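Local coordinates for rhamnose ABC transporter, periplasmic rhamnose-binding protein (Kribbella flavida, PDB 4KVF) that probably binds rhamnose or a related sugar outside the cell membrane and hands it to an ABC transporter for uptake, at residues 227-238 against 253-264; 277-287 against 324-332. All coordinates share one frame; numbering follows the deposited sequence.

Interaction 1: residues 227-238 against 253-264; sequences KVIVSPTTVGIA and VAITGLGLPNQM
Ser231 O is gripped from both chains: across the strands it accepts from Leu258 N at 3.0 Å, and within its own segment it takes a weak bond from Thr233 N that closes the inverse gamma turn centred on Pro232. Gly257 CA adds a CA-H...O contact. Thr256 O takes Ser231 N at 2.9 Å. With the bonds upstream, these zip strands 227-231 and 254-257 into the parallel edge of a four-stranded sheet, linked by helix 234-245 in a beta-alpha-beta unit. Gly257 suits its place twice over: a CB would run into Ser231 O and, at these backbone angles, into the preceding carbonyl.

On the face of Ile229 and Ile255, covered by helix 234-245, Ile229 CB lies 3.7 Å from Ile255 CD1. Ile237 reaches back with CG1 anti to its backbone N (chi1 -171°), which carries CD1 to 3.6 Å from Thr256 C, while the bent chain of Met264, a selenomethionine, brings CE against that same CD1. Helix 145-159 covers the Val228, Val230 and Thr256 face.

Beyond the strands, one water donates to Thr234 O and Gln263 OE1 and accepts from Leu260 N; a second donates to Gln263 OE1 at 2.6 Å and bonds Thr234 OG1. The contact thus divides chemically: aliphatic side chains, with Thr256 and Met264, pack directly against the strands, whereas water joins the two helix starts.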
# COMPACT_ATOMS: atom_id res chain seq x y z
N LYS A 227 4.31 13.33 -23.03
CA LYS A 227 3.25 14.03 -22.30
C LYS A 227 3.26 13.76 -20.80
O LYS A 227 2.95 14.63 -20.00
CB LYS A 227 1.87 13.69 -22.88
CG LYS A 227 1.52 14.43 -24.17
CD LYS A 227 0.01 14.60 -24.28
CE LYS A 227 -0.42 15.01 -25.68
NZ LYS A 227 -1.90 14.89 -25.84
N VAL A 228 3.57 12.52 -20.42
CA VAL A 228 3.49 12.14 -19.01
C VAL A 228 4.63 11.22 -18.65
O VAL A 228 4.94 10.29 -19.39
CB VAL A 228 2.17 11.38 -18.71
CG1 VAL A 228 2.00 11.20 -17.21
CG2 VAL A 228 0.96 12.12 -19.28
N ILE A 229 5.26 11.48 -17.50
CA ILE A 229 6.14 10.50 -16.88
C ILE A 229 5.36 9.90 -15.73
O ILE A 229 4.86 10.64 -14.88
CB ILE A 229 7.42 11.15 -16.33
CG1 ILE A 229 8.23 11.78 -17.47
CG2 ILE A 229 8.24 10.11 -15.57
CD1 ILE A 229 9.55 12.38 -17.03
N VAL A 230 5.24 8.57 -15.71
CA VAL A 230 4.56 7.86 -14.63
C VAL A 230 5.63 7.17 -13.80
O VAL A 230 6.36 6.33 -14.32
CB VAL A 230 3.61 6.75 -15.18
CG1 VAL A 230 2.90 6.03 -14.04
CG2 VAL A 230 2.60 7.33 -16.16
N SER A 231 5.76 7.52 -12.53
CA SER A 231 6.80 6.92 -11.70
C SER A 231 6.18 6.22 -10.50
O SER A 231 5.82 6.87 -9.52
CB SER A 231 7.79 7.99 -11.23
OG SER A 231 8.94 7.41 -10.65
N PRO A 232 6.05 4.88 -10.59
CA PRO A 232 5.43 4.09 -9.52
C PRO A 232 6.44 3.76 -8.43
O PRO A 232 6.67 2.61 -8.09
CB PRO A 232 4.99 2.82 -10.25
CG PRO A 232 6.03 2.65 -11.33
CD PRO A 232 6.37 4.07 -11.78
N THR A 233 7.06 4.82 -7.91
CA THR A 233 8.00 4.71 -6.79
C THR A 233 8.02 6.06 -6.11
O THR A 233 8.08 7.08 -6.79
CB THR A 233 9.42 4.34 -7.26
OG1 THR A 233 10.39 5.01 -6.44
CG2 THR A 233 9.64 4.78 -8.70
N THR A 234 7.97 6.08 -4.78
CA THR A 234 7.93 7.36 -4.07
C THR A 234 9.20 8.16 -4.29
O THR A 234 9.15 9.40 -4.40
CB THR A 234 7.63 7.19 -2.57
OG1 THR A 234 8.74 6.57 -1.92
CG2 THR A 234 6.37 6.35 -2.39
N VAL A 235 10.34 7.47 -4.38
CA VAL A 235 11.61 8.13 -4.63
C VAL A 235 11.59 8.72 -6.03
O VAL A 235 12.01 9.86 -6.24
CB VAL A 235 12.80 7.16 -4.51
CG1 VAL A 235 14.08 7.82 -4.99
CG2 VAL A 235 12.95 6.67 -3.09
N GLY A 236 11.10 7.94 -6.98
CA GLY A 236 11.15 8.29 -8.38
C GLY A 236 10.27 9.48 -8.72
O GLY A 236 10.69 10.39 -9.43
N ILE A 237 9.05 9.48 -8.21
CA ILE A 237 8.13 10.55 -8.55
C ILE A 237 8.60 11.87 -7.95
O ILE A 237 8.50 12.94 -8.59
CB ILE A 237 6.68 10.18 -8.13
CG1 ILE A 237 5.68 11.20 -8.68
CG2 ILE A 237 6.56 10.06 -6.62
CD1 ILE A 237 4.25 10.90 -8.27
N ALA A 238 9.17 11.80 -6.75
CA ALA A 238 9.71 13.00 -6.10
C ALA A 238 10.91 13.57 -6.86
O ALA A 238 11.06 14.79 -6.97
CB ALA A 238 10.10 12.70 -4.65
N VAL A 253 5.09 19.06 -19.30
CA VAL A 253 4.96 17.62 -19.14
C VAL A 253 4.33 17.33 -17.78
O VAL A 253 4.59 18.04 -16.81
CB VAL A 253 6.33 16.89 -19.30
CG1 VAL A 253 7.28 17.29 -18.18
CG2 VAL A 253 6.14 15.38 -19.32
N ALA A 254 3.48 16.31 -17.73
CA ALA A 254 2.84 15.94 -16.47
C ALA A 254 3.66 14.87 -15.77
O ALA A 254 4.32 14.06 -16.43
CB ALA A 254 1.43 15.44 -16.71
N ILE A 255 3.63 14.88 -14.45
CA ILE A 255 4.27 13.84 -13.65
C ILE A 255 3.22 13.20 -12.76
O ILE A 255 2.51 13.91 -12.06
CB ILE A 255 5.39 14.43 -12.74
CG1 ILE A 255 6.44 15.17 -13.58
CG2 ILE A 255 6.03 13.34 -11.90
CD1 ILE A 255 7.35 14.23 -14.36
N THR A 256 3.10 11.88 -12.81
CA THR A 256 2.21 11.17 -11.89
C THR A 256 2.89 9.88 -11.41
O THR A 256 4.06 9.67 -11.70
CB THR A 256 0.82 10.90 -12.51
OG1 THR A 256 -0.05 10.37 -11.50
CG2 THR A 256 0.92 9.91 -13.66
N GLY A 257 2.19 9.04 -10.67
CA GLY A 257 2.82 7.86 -10.10
C GLY A 257 2.40 7.61 -8.66
O GLY A 257 1.30 7.97 -8.26
N LEU A 258 3.29 6.99 -7.90
CA LEU A 258 2.99 6.64 -6.52
C LEU A 258 3.90 7.44 -5.61
O LEU A 258 5.12 7.31 -5.69
CB LEU A 258 3.21 5.15 -6.29
CG LEU A 258 2.34 4.25 -7.17
CD1 LEU A 258 2.79 2.81 -7.00
CD2 LEU A 258 0.86 4.42 -6.84
N GLY A 259 3.31 8.28 -4.77
CA GLY A 259 4.11 9.19 -3.97
C GLY A 259 3.68 9.30 -2.53
O GLY A 259 2.58 8.87 -2.16
N LEU A 260 4.55 9.89 -1.71
CA LEU A 260 4.25 10.17 -0.31
C LEU A 260 3.78 11.61 -0.17
O LEU A 260 4.47 12.54 -0.61
CB LEU A 260 5.49 9.93 0.56
CG LEU A 260 5.90 8.46 0.76
CD1 LEU A 260 7.31 8.36 1.34
CD2 LEU A 260 4.89 7.76 1.67
N PRO A 261 2.59 11.82 0.43
CA PRO A 261 1.94 13.14 0.52
C PRO A 261 2.80 14.27 1.08
O PRO A 261 2.73 15.38 0.54
CB PRO A 261 0.75 12.86 1.44
CG PRO A 261 0.38 11.45 1.12
CD PRO A 261 1.72 10.75 0.96
N ASN A 262 3.59 14.02 2.12
CA ASN A 262 4.45 15.06 2.70
C ASN A 262 5.61 15.45 1.77
O ASN A 262 5.98 16.62 1.69
CB ASN A 262 5.00 14.65 4.07
CG ASN A 262 3.96 14.74 5.17
OD1 ASN A 262 2.86 15.29 4.98
ND2 ASN A 262 4.30 14.21 6.35
N GLN A 263 6.17 14.46 1.09
CA GLN A 263 7.31 14.68 0.21
C GLN A 263 6.83 15.37 -1.06
O GLN A 263 7.54 16.19 -1.65
CB GLN A 263 7.98 13.35 -0.13
CG GLN A 263 9.34 13.46 -0.79
CD GLN A 263 9.97 12.10 -1.06
OE1 GLN A 263 9.30 11.07 -1.01
NE2 GLN A 263 11.27 12.10 -1.36
N MSE A 264 5.60 15.04 -1.46
CA MSE A 264 5.01 15.51 -2.71
C MSE A 264 4.27 16.85 -2.59
O MSE A 264 3.99 17.49 -3.60
CB MSE A 264 4.08 14.45 -3.29
CG MSE A 264 4.81 13.21 -3.79
SE MSE A 264 6.04 13.72 -5.20
CE MSE A 264 4.66 14.26 -6.47
O HOH W 1 7.22 10.72 -2.73
O HOH W 2 10.44 8.69 -0.99

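Interaction 2: residues 277-287 against 324-332; sequences ALWNPADIGYL and IVLGPPTEF
Leu278 and Thr330 exchange two backbone hydrogen bonds, the hydrogen-bonded pair of a short antiparallel ladder between strands 276-278 and 330-332. The bond from Leu278 N to Thr330 O (2.9 Å) lies in the carbonyl plane; the return bond from Thr330 N to Leu278 O is more bent, 141° at the hydrogen, its donor well above that plane. A water accepts from Asn280 N and bonds Thr330 OG1 at 2.7 Å, linking the two chains where they diverge. Asn280 is the N-cap of helix 281-296, its OD1 accepting from Ala282 N, a role suited to a short amide.

Outward from the ladder, Phe332 turns its edge to the neighbouring strand: CE2 lies 3.4 Å from Leu278 N and also touches Leu278 CB. Small Ala277 leaves room for Pro329, whose CB is 4.1 Å from Ala277 CB.

The other end is aliphatic. Leu326 points at the first turns of the helix, its CG anti to the backbone N (chi1 170°), and spreads both methyls over Asp283 CB. Ile284 CG1 lies across the Leu326 CD2 branch, and Leu287 runs antiparallel to the Leu326 side chain, Leu287 CD2 touching Leu326 CD1 and also standing 4.0 Å from Ile324 CG2.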
# COMPACT_ATOMS: atom_id res chain seq x y z
N ALA A 277 -1.10 8.88 -6.87
CA ALA A 277 -1.82 7.91 -6.04
C ALA A 277 -0.94 7.31 -4.95
O ALA A 277 0.29 7.34 -5.03
CB ALA A 277 -2.39 6.79 -6.91
N LEU A 278 -1.58 6.76 -3.93
CA LEU A 278 -0.95 5.81 -3.02
C LEU A 278 -2.11 5.19 -2.26
O LEU A 278 -3.05 4.68 -2.86
CB LEU A 278 0.06 6.48 -2.08
CG LEU A 278 1.06 5.53 -1.39
CD1 LEU A 278 2.15 5.02 -2.36
CD2 LEU A 278 1.69 6.16 -0.15
N TRP A 279 -2.05 5.29 -0.93
CA TRP A 279 -3.08 4.73 -0.07
C TRP A 279 -2.93 5.40 1.30
O TRP A 279 -1.93 6.07 1.55
CB TRP A 279 -2.94 3.20 0.02
CG TRP A 279 -1.51 2.72 0.13
CD1 TRP A 279 -0.76 2.63 1.27
CD2 TRP A 279 -0.67 2.25 -0.94
NE1 TRP A 279 0.49 2.15 0.97
CE2 TRP A 279 0.57 1.91 -0.37
CE3 TRP A 279 -0.86 2.09 -2.31
CZ2 TRP A 279 1.63 1.41 -1.14
CZ3 TRP A 279 0.19 1.60 -3.07
CH2 TRP A 279 1.42 1.27 -2.48
N ASN A 280 -3.92 5.26 2.17
CA ASN A 280 -3.82 5.83 3.51
C ASN A 280 -3.41 4.73 4.47
O ASN A 280 -4.21 3.85 4.79
CB ASN A 280 -5.16 6.47 3.93
CG ASN A 280 -5.10 7.08 5.31
OD1 ASN A 280 -4.06 7.06 5.99
ND2 ASN A 280 -6.22 7.67 5.74
N PRO A 281 -2.15 4.77 4.94
CA PRO A 281 -1.65 3.65 5.74
C PRO A 281 -2.44 3.49 7.02
O PRO A 281 -2.56 2.37 7.51
CB PRO A 281 -0.21 4.07 6.09
CG PRO A 281 0.14 5.10 5.07
CD PRO A 281 -1.14 5.83 4.79
N ALA A 282 -2.97 4.58 7.55
CA ALA A 282 -3.78 4.50 8.76
C ALA A 282 -4.99 3.59 8.55
O ALA A 282 -5.40 2.85 9.46
CB ALA A 282 -4.22 5.89 9.24
N ASP A 283 -5.55 3.61 7.35
CA ASP A 283 -6.71 2.76 7.07
C ASP A 283 -6.33 1.29 7.02
O ASP A 283 -7.17 0.43 7.27
CB ASP A 283 -7.39 3.16 5.75
CG ASP A 283 -8.08 4.51 5.82
OD1 ASP A 283 -8.39 4.98 6.94
OD2 ASP A 283 -8.33 5.10 4.75
N ILE A 284 -5.08 1.01 6.66
CA ILE A 284 -4.62 -0.38 6.65
C ILE A 284 -4.66 -0.96 8.07
O ILE A 284 -5.19 -2.04 8.31
CB ILE A 284 -3.19 -0.50 6.08
CG1 ILE A 284 -3.11 0.10 4.68
CG2 ILE A 284 -2.75 -1.96 6.04
CD1 ILE A 284 -1.69 0.15 4.14
N GLY A 285 -4.10 -0.22 9.02
CA GLY A 285 -4.06 -0.66 10.40
C GLY A 285 -5.45 -0.71 11.00
O GLY A 285 -5.79 -1.61 11.78
N TYR A 286 -6.26 0.28 10.65
CA TYR A 286 -7.65 0.36 11.12
C TYR A 286 -8.45 -0.83 10.60
O TYR A 286 -9.13 -1.52 11.37
CB TYR A 286 -8.25 1.70 10.66
CG TYR A 286 -9.65 2.00 11.13
CD1 TYR A 286 -10.75 1.40 10.52
CD2 TYR A 286 -9.88 2.92 12.15
CE1 TYR A 286 -12.04 1.70 10.94
CE2 TYR A 286 -11.17 3.20 12.58
CZ TYR A 286 -12.24 2.59 11.96
OH TYR A 286 -13.53 2.88 12.38
N LEU A 287 -8.36 -1.10 9.30
CA LEU A 287 -9.06 -2.24 8.74
C LEU A 287 -8.58 -3.55 9.35
O LEU A 287 -9.38 -4.43 9.63
CB LEU A 287 -8.92 -2.26 7.21
CG LEU A 287 -9.55 -3.44 6.48
CD1 LEU A 287 -11.02 -3.63 6.86
CD2 LEU A 287 -9.42 -3.26 4.96
N ILE A 324 -8.31 -9.33 1.92
CA ILE A 324 -9.26 -8.25 2.08
C ILE A 324 -8.63 -6.98 1.52
O ILE A 324 -7.61 -6.53 2.02
CB ILE A 324 -9.61 -8.04 3.57
CG1 ILE A 324 -10.16 -9.35 4.16
CG2 ILE A 324 -10.62 -6.91 3.72
CD1 ILE A 324 -10.35 -9.30 5.69
N VAL A 325 -9.23 -6.43 0.47
CA VAL A 325 -8.62 -5.29 -0.23
C VAL A 325 -9.17 -4.00 0.32
O VAL A 325 -10.39 -3.80 0.32
CB VAL A 325 -8.93 -5.36 -1.74
CG1 VAL A 325 -8.33 -4.15 -2.46
CG2 VAL A 325 -8.38 -6.66 -2.31
N LEU A 326 -8.29 -3.11 0.80
CA LEU A 326 -8.71 -1.88 1.45
C LEU A 326 -9.59 -1.05 0.52
O LEU A 326 -10.63 -0.53 0.91
CB LEU A 326 -7.50 -1.07 1.91
CG LEU A 326 -7.74 0.36 2.40
CD1 LEU A 326 -8.62 0.38 3.65
CD2 LEU A 326 -6.40 1.05 2.67
N GLY A 327 -9.16 -0.96 -0.74
CA GLY A 327 -9.96 -0.30 -1.75
C GLY A 327 -9.08 0.04 -2.94
O GLY A 327 -7.92 -0.36 -2.99
N PRO A 328 -9.63 0.78 -3.90
CA PRO A 328 -8.78 1.29 -4.98
C PRO A 328 -7.75 2.24 -4.38
O PRO A 328 -7.95 2.71 -3.25
CB PRO A 328 -9.77 2.05 -5.87
CG PRO A 328 -11.10 1.49 -5.54
CD PRO A 328 -11.05 1.14 -4.09
N PRO A 329 -6.65 2.52 -5.10
CA PRO A 329 -5.66 3.49 -4.62
C PRO A 329 -6.30 4.83 -4.30
O PRO A 329 -7.28 5.22 -4.94
CB PRO A 329 -4.71 3.64 -5.81
CG PRO A 329 -4.83 2.32 -6.53
CD PRO A 329 -6.27 1.94 -6.41
N THR A 330 -5.75 5.52 -3.30
CA THR A 330 -6.21 6.86 -2.96
C THR A 330 -5.54 7.84 -3.91
O THR A 330 -4.34 7.73 -4.15
CB THR A 330 -5.81 7.24 -1.51
OG1 THR A 330 -6.50 6.39 -0.58
CG2 THR A 330 -6.14 8.70 -1.23
N GLU A 331 -6.31 8.77 -4.46
CA GLU A 331 -5.76 9.80 -5.33
C GLU A 331 -5.51 11.08 -4.56
O GLU A 331 -6.38 11.57 -3.84
CB GLU A 331 -6.70 10.10 -6.49
CG GLU A 331 -6.74 9.05 -7.56
CD GLU A 331 -7.30 9.60 -8.85
OE1 GLU A 331 -7.60 10.81 -8.88
OE2 GLU A 331 -7.45 8.83 -9.83
N PHE A 332 -4.32 11.64 -4.73
CA PHE A 332 -3.98 12.89 -4.06
C PHE A 332 -3.94 14.05 -5.05
O PHE A 332 -3.39 13.93 -6.14
CB PHE A 332 -2.64 12.74 -3.33
CG PHE A 332 -2.62 11.62 -2.33
CD1 PHE A 332 -3.06 11.82 -1.04
CD2 PHE A 332 -2.19 10.35 -2.70
CE1 PHE A 332 -3.04 10.78 -0.11
CE2 PHE A 332 -2.17 9.30 -1.78
CZ PHE A 332 -2.60 9.52 -0.49
O HOH W 3 -6.26 4.11 0.80

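Strand 276-278 ties the two contacts together, since Gly257 O probably accepts a hydrogen bond from Ala277 N at 2.9 Å, and Gly259 N probably donates to Ala277 O. Interaction 1 is the more buried: it belongs to the four-stranded parallel sheet and is packed mainly with aliphatic side chains. Interaction 2, only partly buried, runs between that region and the other, six-stranded sheet, where strand 323-325 lies, so its chemistry changes along its length from an antiparallel ladder to leucine-isoleucine packing on helix 281-296. Its segments thus pass between the two lobes of this periplasmic-binding-protein fold, consistent with hinge crossings. Both contacts use water where helices begin.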